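Local coordinates for protein glycoside Hydrolase (Bacteroides uniformis, PDB 5TA0) that probably hydrolyses agarose chains as a glycoside hydrolase of an agarose-degrading pathway, and binds neoagarooctaose in a glycan pocket of its barrel, at residues Phe197-Glu203 / Met322-Tyr326; Arg45-Ile49 / Thr361-Cys365. All blocks are in the same frame, centred on the assembly; numbering follows the deposited sequence. Where two conformers were deposited one is given.

Contact 1. Residues Phe197-Glu203 / Met322-Tyr326; sequences FCEVINE and MISQY. With GAL (beta-D-galactopyranose), chain C; AAL (3,6-anhydro-alpha-L-galactopyranose), chain B; AAL (3,6-anhydro-alpha-L-galactopyranose), chain D.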
loop_
_atom_site.group_PDB
_atom_site.type_symbol
_atom_site.label_atom_id
_atom_site.label_comp_id
_atom_site.label_asym_id
_atom_site.label_seq_id
_atom_site.Cartn_x
_atom_site.Cartn_y
_atom_site.Cartn_z
ATOM N N PHE A 197 -10.749 10.731 -2.987
ATOM C CA PHE A 197 -9.675 10.582 -3.970
ATOM C C PHE A 197 -10.264 10.039 -5.256
ATOM O O PHE A 197 -11.072 9.110 -5.216
ATOM C CB PHE A 197 -8.633 9.574 -3.478
ATOM C CG PHE A 197 -7.995 9.935 -2.177
ATOM C CD1 PHE A 197 -6.825 10.669 -2.131
ATOM C CD2 PHE A 197 -8.602 9.574 -0.977
ATOM C CE1 PHE A 197 -6.239 10.982 -0.904
ATOM C CE2 PHE A 197 -8.039 9.940 0.239
ATOM C CZ PHE A 197 -6.861 10.632 0.265
ATOM N N CYS A 198 -9.849 10.602 -6.383
ATOM C CA CYS A 198 -10.209 10.109 -7.715
ATOM C C CYS A 198 -8.972 9.651 -8.449
ATOM O O CYS A 198 -8.196 10.448 -8.978
ATOM C CB CYS A 198 -10.959 11.178 -8.502
ATOM S SG CYS A 198 -12.603 11.550 -7.846
ATOM N N GLU A 199 -8.819 8.337 -8.529
ATOM C CA GLU A 199 -7.831 7.765 -9.421
ATOM C C GLU A 199 -8.373 7.871 -10.834
ATOM O O GLU A 199 -9.566 7.770 -11.057
ATOM C CB GLU A 199 -7.563 6.299 -9.081
ATOM C CG GLU A 199 -7.018 6.008 -7.681
ATOM C CD GLU A 199 -6.908 4.506 -7.443
ATOM O OE1 GLU A 199 -7.934 3.801 -7.541
ATOM O OE2 GLU A 199 -5.748 4.035 -7.219
ATOM N N VAL A 200 -7.476 8.061 -11.795
ATOM C CA VAL A 200 -7.920 8.212 -13.188
ATOM C C VAL A 200 -8.426 6.885 -13.762
ATOM O O VAL A 200 -9.556 6.781 -14.272
ATOM C CB VAL A 200 -6.792 8.829 -14.049
ATOM C CG1 VAL A 200 -7.111 8.763 -15.542
ATOM C CG2 VAL A 200 -6.551 10.283 -13.609
ATOM N N ILE A 201 -7.570 5.873 -13.706
ATOM C CA ILE A 201 -7.847 4.621 -14.440
ATOM C C ILE A 201 -7.087 3.457 -13.836
ATOM O O ILE A 201 -5.903 3.579 -13.503
ATOM C CB ILE A 201 -7.563 4.818 -15.953
ATOM C CG1 ILE A 201 -8.088 3.656 -16.800
ATOM C CG2 ILE A 201 -6.087 5.097 -16.210
ATOM C CD1 ILE A 201 -7.977 3.908 -18.267
ATOM N N ASN A 202 -7.750 2.316 -13.704
ATOM C CA ASN A 202 -7.154 1.149 -13.061
ATOM C C ASN A 202 -6.199 0.360 -13.967
ATOM O O ASN A 202 -6.590 -0.055 -15.061
ATOM C CB ASN A 202 -8.279 0.216 -12.613
ATOM C CG ASN A 202 -7.798 -0.931 -11.771
ATOM O OD1 ASN A 202 -7.342 -0.740 -10.654
ATOM N ND2 ASN A 202 -7.917 -2.161 -12.297
ATOM N N GLU A 203 -4.943 0.162 -13.534
ATOM C CA GLU A 203 -3.986 -0.752 -14.190
ATOM C C GLU A 203 -3.951 -0.616 -15.718
ATOM O O GLU A 203 -4.122 -1.583 -16.470
ATOM C CB GLU A 203 -4.295 -2.189 -13.759
ATOM C CG GLU A 203 -4.177 -2.373 -12.250
ATOM C CD GLU A 203 -4.242 -3.795 -11.759
ATOM O OE1 GLU A 203 -4.737 -4.656 -12.504
ATOM O OE2 GLU A 203 -3.843 -4.003 -10.582
ATOM N N MET A 322 -0.611 6.566 -2.718
ATOM C CA MET A 322 -1.700 5.665 -2.442
ATOM C C MET A 322 -1.335 4.273 -2.932
ATOM O O MET A 322 -0.765 4.120 -4.012
ATOM C CB MET A 322 -2.938 6.144 -3.190
ATOM C CG MET A 322 -4.088 5.154 -3.215
ATOM S SD MET A 322 -5.556 5.767 -4.072
ATOM C CE MET A 322 -6.070 7.042 -2.923
ATOM N N ILE A 323 -1.679 3.267 -2.146
ATOM C CA ILE A 323 -1.581 1.863 -2.573
ATOM C C ILE A 323 -2.999 1.316 -2.554
ATOM O O ILE A 323 -3.495 0.845 -1.535
ATOM C CB ILE A 323 -0.572 1.043 -1.738
ATOM C CG1 ILE A 323 0.794 1.757 -1.648
ATOM C CG2 ILE A 323 -0.343 -0.309 -2.381
ATOM C CD1 ILE A 323 0.958 2.584 -0.411
ATOM N N SER A 324 -3.707 1.410 -3.696
ATOM C CA SER A 324 -5.135 1.163 -3.660
ATOM C C SER A 324 -5.536 -0.316 -3.733
ATOM O O SER A 324 -6.700 -0.633 -3.535
ATOM C CB SER A 324 -5.865 1.942 -4.734
ATOM O OG SER A 324 -5.339 1.722 -6.017
ATOM N N GLN A 325 -4.566 -1.174 -4.031
ATOM C CA GLN A 325 -4.695 -2.645 -3.914
ATOM C C GLN A 325 -3.347 -3.214 -3.516
ATOM O O GLN A 325 -2.355 -2.913 -4.180
ATOM C CB GLN A 325 -5.081 -3.312 -5.232
ATOM C CG GLN A 325 -6.474 -2.983 -5.765
ATOM C CD GLN A 325 -6.758 -3.612 -7.120
ATOM O OE1 GLN A 325 -6.159 -4.660 -7.505
ATOM N NE2 GLN A 325 -7.672 -3.017 -7.846
ATOM N N TYR A 326 -3.313 -4.043 -2.484
ATOM C CA TYR A 326 -2.087 -4.767 -2.145
ATOM C C TYR A 326 -2.410 -6.057 -1.434
ATOM O O TYR A 326 -3.486 -6.210 -0.871
ATOM C CB TYR A 326 -1.145 -3.919 -1.302
ATOM C CG TYR A 326 -1.494 -3.692 0.155
ATOM C CD1 TYR A 326 -0.973 -4.519 1.147
ATOM C CD2 TYR A 326 -2.262 -2.597 0.559
ATOM C CE1 TYR A 326 -1.222 -4.299 2.488
ATOM C CE2 TYR A 326 -2.542 -2.375 1.916
ATOM C CZ TYR A 326 -1.987 -3.200 2.866
ATOM O OH TYR A 326 -2.177 -2.998 4.223
HETATM C C1 GAL C . -6.568 -7.853 -10.906
HETATM C C2 GAL C . -7.370 -6.561 -10.926
HETATM C C3 GAL C . -8.589 -6.567 -10.022
HETATM C C4 GAL C . -9.264 -7.932 -9.933
HETATM C C5 GAL C . -8.282 -9.058 -9.758
HETATM C C6 GAL C . -8.902 -10.466 -9.699
HETATM O O2 GAL C . -6.544 -5.484 -10.505
HETATM O O3 GAL C . -9.469 -5.624 -10.653
HETATM O O4 GAL C . -10.012 -8.131 -11.146
HETATM O O5 GAL C . -7.420 -9.002 -10.894
HETATM O O6 GAL C . -9.779 -10.656 -8.574
HETATM C C1 AAL B . -10.269 -4.869 -9.743
HETATM C C2 AAL B . -10.791 -3.611 -10.466
HETATM C C3 AAL B . -12.157 -3.184 -9.954
HETATM C C4 AAL B . -13.100 -4.365 -9.981
HETATM C C5 AAL B . -12.535 -5.169 -8.854
HETATM C C6 AAL B . -12.294 -4.118 -7.818
HETATM O O2 AAL B . -10.921 -3.845 -11.873
HETATM O O3 AAL B . -12.045 -2.913 -8.552
HETATM O O4 AAL B . -14.425 -3.917 -9.627
HETATM O O5 AAL B . -11.275 -5.741 -9.219
HETATM C C1 AAL D . -3.220 -10.611 -13.874
HETATM C C2 AAL D . -4.726 -10.870 -13.845
HETATM C C3 AAL D . -5.425 -9.552 -13.629
HETATM C C4 AAL D . -5.005 -8.921 -12.330
HETATM C C5 AAL D . -3.623 -8.485 -12.727
HETATM C C6 AAL D . -3.880 -7.832 -14.064
HETATM O O2 AAL D . -5.071 -11.775 -12.787
HETATM O O3 AAL D . -4.959 -8.616 -14.620
HETATM O O4 AAL D . -5.799 -7.779 -12.110
HETATM O O5 AAL D . -2.830 -9.666 -12.862
#
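The carboxylate of E199 reaches across the barrel interior to S324, whose OG donates to E199 OE2 at 2.6 Å, on the syn side and 20° out of the carboxylate plane. E199 stays extended beyond CG, long enough to bridge strands that are not neighbours. Its buried charge is answered by R83, which forms a salt bridge with OE1, while T279 bonds OE2. One layer deeper, the flexible chain of M322 packs between F197 and E199: bent at chi3 (-69°), it lays its methyl CE obliquely against F197 CG at 3.6 Å, and SD lies 3.6 Å from E199 OE2. Toward the sugar, N202 and Q325, the latter probably the engineered glutamate-to-glutamine replacement, cross at about a right angle, with N202 OD1 held by R83. E203 OE2 is bonded by H281, which, itself bonded to S324 OG, probably helps to hold the carboxylate's rotation. E203 OE1 stands 2.8 Å from galactose O2 and 3.3 Å from O4 of the chain D anhydrogalactose, the oxygen linking the two. The Q325 amide, turned 46° from that carboxylate, borders the galactose. At the ends of the fourth and seventh barrel strands (197-199 and 321-326), E203 and Q325 occupy places consistent with the acid/base and nucleophile of clan GH-A.

Contact 2. Residues Arg45-Ile49 / Thr361-Cys365; sequences RPKFI and TDNIC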
loop_
_atom_site.group_PDB
_atom_site.type_symbol
_atom_site.label_atom_id
_atom_site.label_comp_id
_atom_site.label_asym_id
_atom_site.label_seq_id
_atom_site.Cartn_x
_atom_site.Cartn_y
_atom_site.Cartn_z
ATOM N N ARG A 45 -6.081 4.690 11.759
ATOM C CA ARG A 45 -6.895 3.510 11.443
ATOM C C ARG A 45 -7.619 3.625 10.102
ATOM O O ARG A 45 -7.586 2.703 9.324
ATOM C CB ARG A 45 -7.862 3.119 12.571
ATOM C CG ARG A 45 -7.203 2.567 13.807
ATOM C CD ARG A 45 -8.222 2.021 14.780
ATOM N NE ARG A 45 -8.977 0.872 14.277
ATOM C CZ ARG A 45 -8.575 -0.399 14.309
ATOM N NH1 ARG A 45 -7.383 -0.748 14.812
ATOM N NH2 ARG A 45 -9.396 -1.342 13.830
ATOM N N PRO A 46 -8.246 4.765 9.782
ATOM C CA PRO A 46 -8.889 4.838 8.465
ATOM C C PRO A 46 -7.945 4.623 7.285
ATOM O O PRO A 46 -8.335 3.964 6.296
ATOM C CB PRO A 46 -9.514 6.242 8.465
ATOM C CG PRO A 46 -9.775 6.498 9.929
ATOM C CD PRO A 46 -8.611 5.926 10.626
ATOM N N LYS A 47 -6.729 5.146 7.373
ATOM C CA LYS A 47 -5.745 5.007 6.311
ATOM C C LYS A 47 -5.254 3.577 6.108
ATOM O O LYS A 47 -4.851 3.230 4.995
ATOM C CB LYS A 47 -4.532 5.894 6.614
ATOM C CG LYS A 47 -3.670 6.184 5.413
ATOM C CD LYS A 47 -2.832 7.423 5.676
ATOM C CE LYS A 47 -1.689 7.169 6.647
ATOM N NZ LYS A 47 -0.757 8.335 6.771
ATOM N N PHE A 48 -5.263 2.769 7.172
ATOM C CA PHE A 48 -4.631 1.443 7.179
ATOM C C PHE A 48 -5.540 0.250 7.440
ATOM O O PHE A 48 -5.310 -0.830 6.846
ATOM C CB PHE A 48 -3.489 1.407 8.191
ATOM C CG PHE A 48 -2.317 2.264 7.822
ATOM C CD1 PHE A 48 -1.661 2.107 6.601
ATOM C CD2 PHE A 48 -1.856 3.238 8.697
ATOM C CE1 PHE A 48 -0.558 2.892 6.284
ATOM C CE2 PHE A 48 -0.756 4.024 8.373
ATOM C CZ PHE A 48 -0.116 3.853 7.166
ATOM N N ILE A 49 -6.510 0.376 8.332
ATOM C CA ILE A 49 -7.383 -0.770 8.684
ATOM C C ILE A 49 -8.695 -0.602 7.937
ATOM O O ILE A 49 -9.682 -0.050 8.426
ATOM C CB ILE A 49 -7.601 -0.918 10.183
ATOM C CG1 ILE A 49 -6.258 -0.900 10.929
ATOM C CG2 ILE A 49 -8.418 -2.189 10.452
ATOM C CD1 ILE A 49 -5.250 -1.953 10.519
ATOM N N THR A 361 4.271 6.651 6.883
ATOM C CA THR A 361 2.962 7.171 7.046
ATOM C C THR A 361 2.835 8.648 6.635
ATOM O O THR A 361 1.784 9.069 6.164
ATOM C CB THR A 361 2.448 6.894 8.480
ATOM O OG1 THR A 361 1.094 7.315 8.601
ATOM C CG2 THR A 361 3.306 7.578 9.546
ATOM N N ASP A 362 3.892 9.434 6.802
ATOM C CA ASP A 362 3.841 10.837 6.381
ATOM C C ASP A 362 3.627 11.026 4.868
ATOM O O ASP A 362 3.045 12.018 4.498
ATOM C CB ASP A 362 5.114 11.587 6.812
ATOM C CG ASP A 362 6.391 11.015 6.225
ATOM O OD1 ASP A 362 6.492 9.791 6.019
ATOM O OD2 ASP A 362 7.322 11.820 6.023
ATOM N N ASN A 363 4.111 10.103 4.054
ATOM C CA ASN A 363 3.994 10.188 2.581
ATOM C C ASN A 363 3.095 9.124 1.977
ATOM O O ASN A 363 3.152 8.876 0.753
ATOM C CB ASN A 363 5.382 10.095 1.955
ATOM C CG ASN A 363 6.218 11.334 2.211
ATOM O OD1 ASN A 363 5.723 12.460 2.127
ATOM N ND2 ASN A 363 7.484 11.129 2.475
ATOM N N ILE A 364 2.280 8.472 2.789
ATOM C CA ILE A 364 1.254 7.549 2.302
ATOM C C ILE A 364 -0.110 8.099 2.668
ATOM O O ILE A 364 -0.377 8.372 3.836
ATOM C CB ILE A 364 1.471 6.109 2.822
ATOM C CG1 ILE A 364 2.709 5.564 2.086
ATOM C CG2 ILE A 364 0.215 5.255 2.634
ATOM C CD1 ILE A 364 3.069 4.155 2.338
ATOM N N CYS A 365 -0.942 8.329 1.662
ATOM C CA CYS A 365 -2.257 8.909 1.922
ATOM C C CYS A 365 -3.336 7.860 2.150
ATOM O O CYS A 365 -4.417 8.166 2.656
ATOM C CB CYS A 365 -2.679 9.885 0.822
ATOM S SG CYS A 365 -2.803 9.220 -0.853
#
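The F48 ring meets T361 at its edge, where OG1 lies near the ring plane, 3.8 Å from CE2, and K47 CB sits over one face toward the rim; I364 CG2 approaches obliquely, 4.4 Å from CE1. F357 and other residues of helix 340-358 also touch this ring, a flat apolar group suited to packing against that helix. The contact closes the parallel eight-stranded barrel: helix 45-48, just ahead of the first strand, meets the start of the last, and K47 is joined by a backbone bond to A367. K47 suits the junction because its long aliphatic chain can run past the backbone, CG 3.5 Å from C365 O, before ending in an ammonium group. In the conformer described, one of two deposited, a bend at chi3 (74°) brings NZ to three acceptors, T361 OG1 (2.8 Å), T361 O and I364 O. With an alanine in place of T361, the hydroxyl is gone, and NZ would probably be left with its two carbonyl partners while the F48 edge loses its neighbour OG1. Those carbonyls are used differently: NZ meets I364 O almost end-on, C=O...N 165°, at 3.0 Å, whereas T361 O, at 2.7 Å, receives it from a direction tilted 26° out of its carbonyl plane.

The two contacts, with centres about 14 Å apart, belong to one barrel, and contact 1 is nested in the chain loop that contact 2 closes. Strands 321-326 and 364-369 are neighbours in the sheet and carry the junction: I323 CD1 packs on I364 CD1 at 3.8 Å, while C365 SG lies 3.9 Å from both F197 CE1 and M322 CB. Contact 2 thus seals the barrel near the start of its last strand, and contact 1 spans its interior up to the strand ends that carry N202, E203 and Q325 of the glycan pocket. The side chain of E203 also comes within about 4 Å, nearest atoms, of a bound calcium ion.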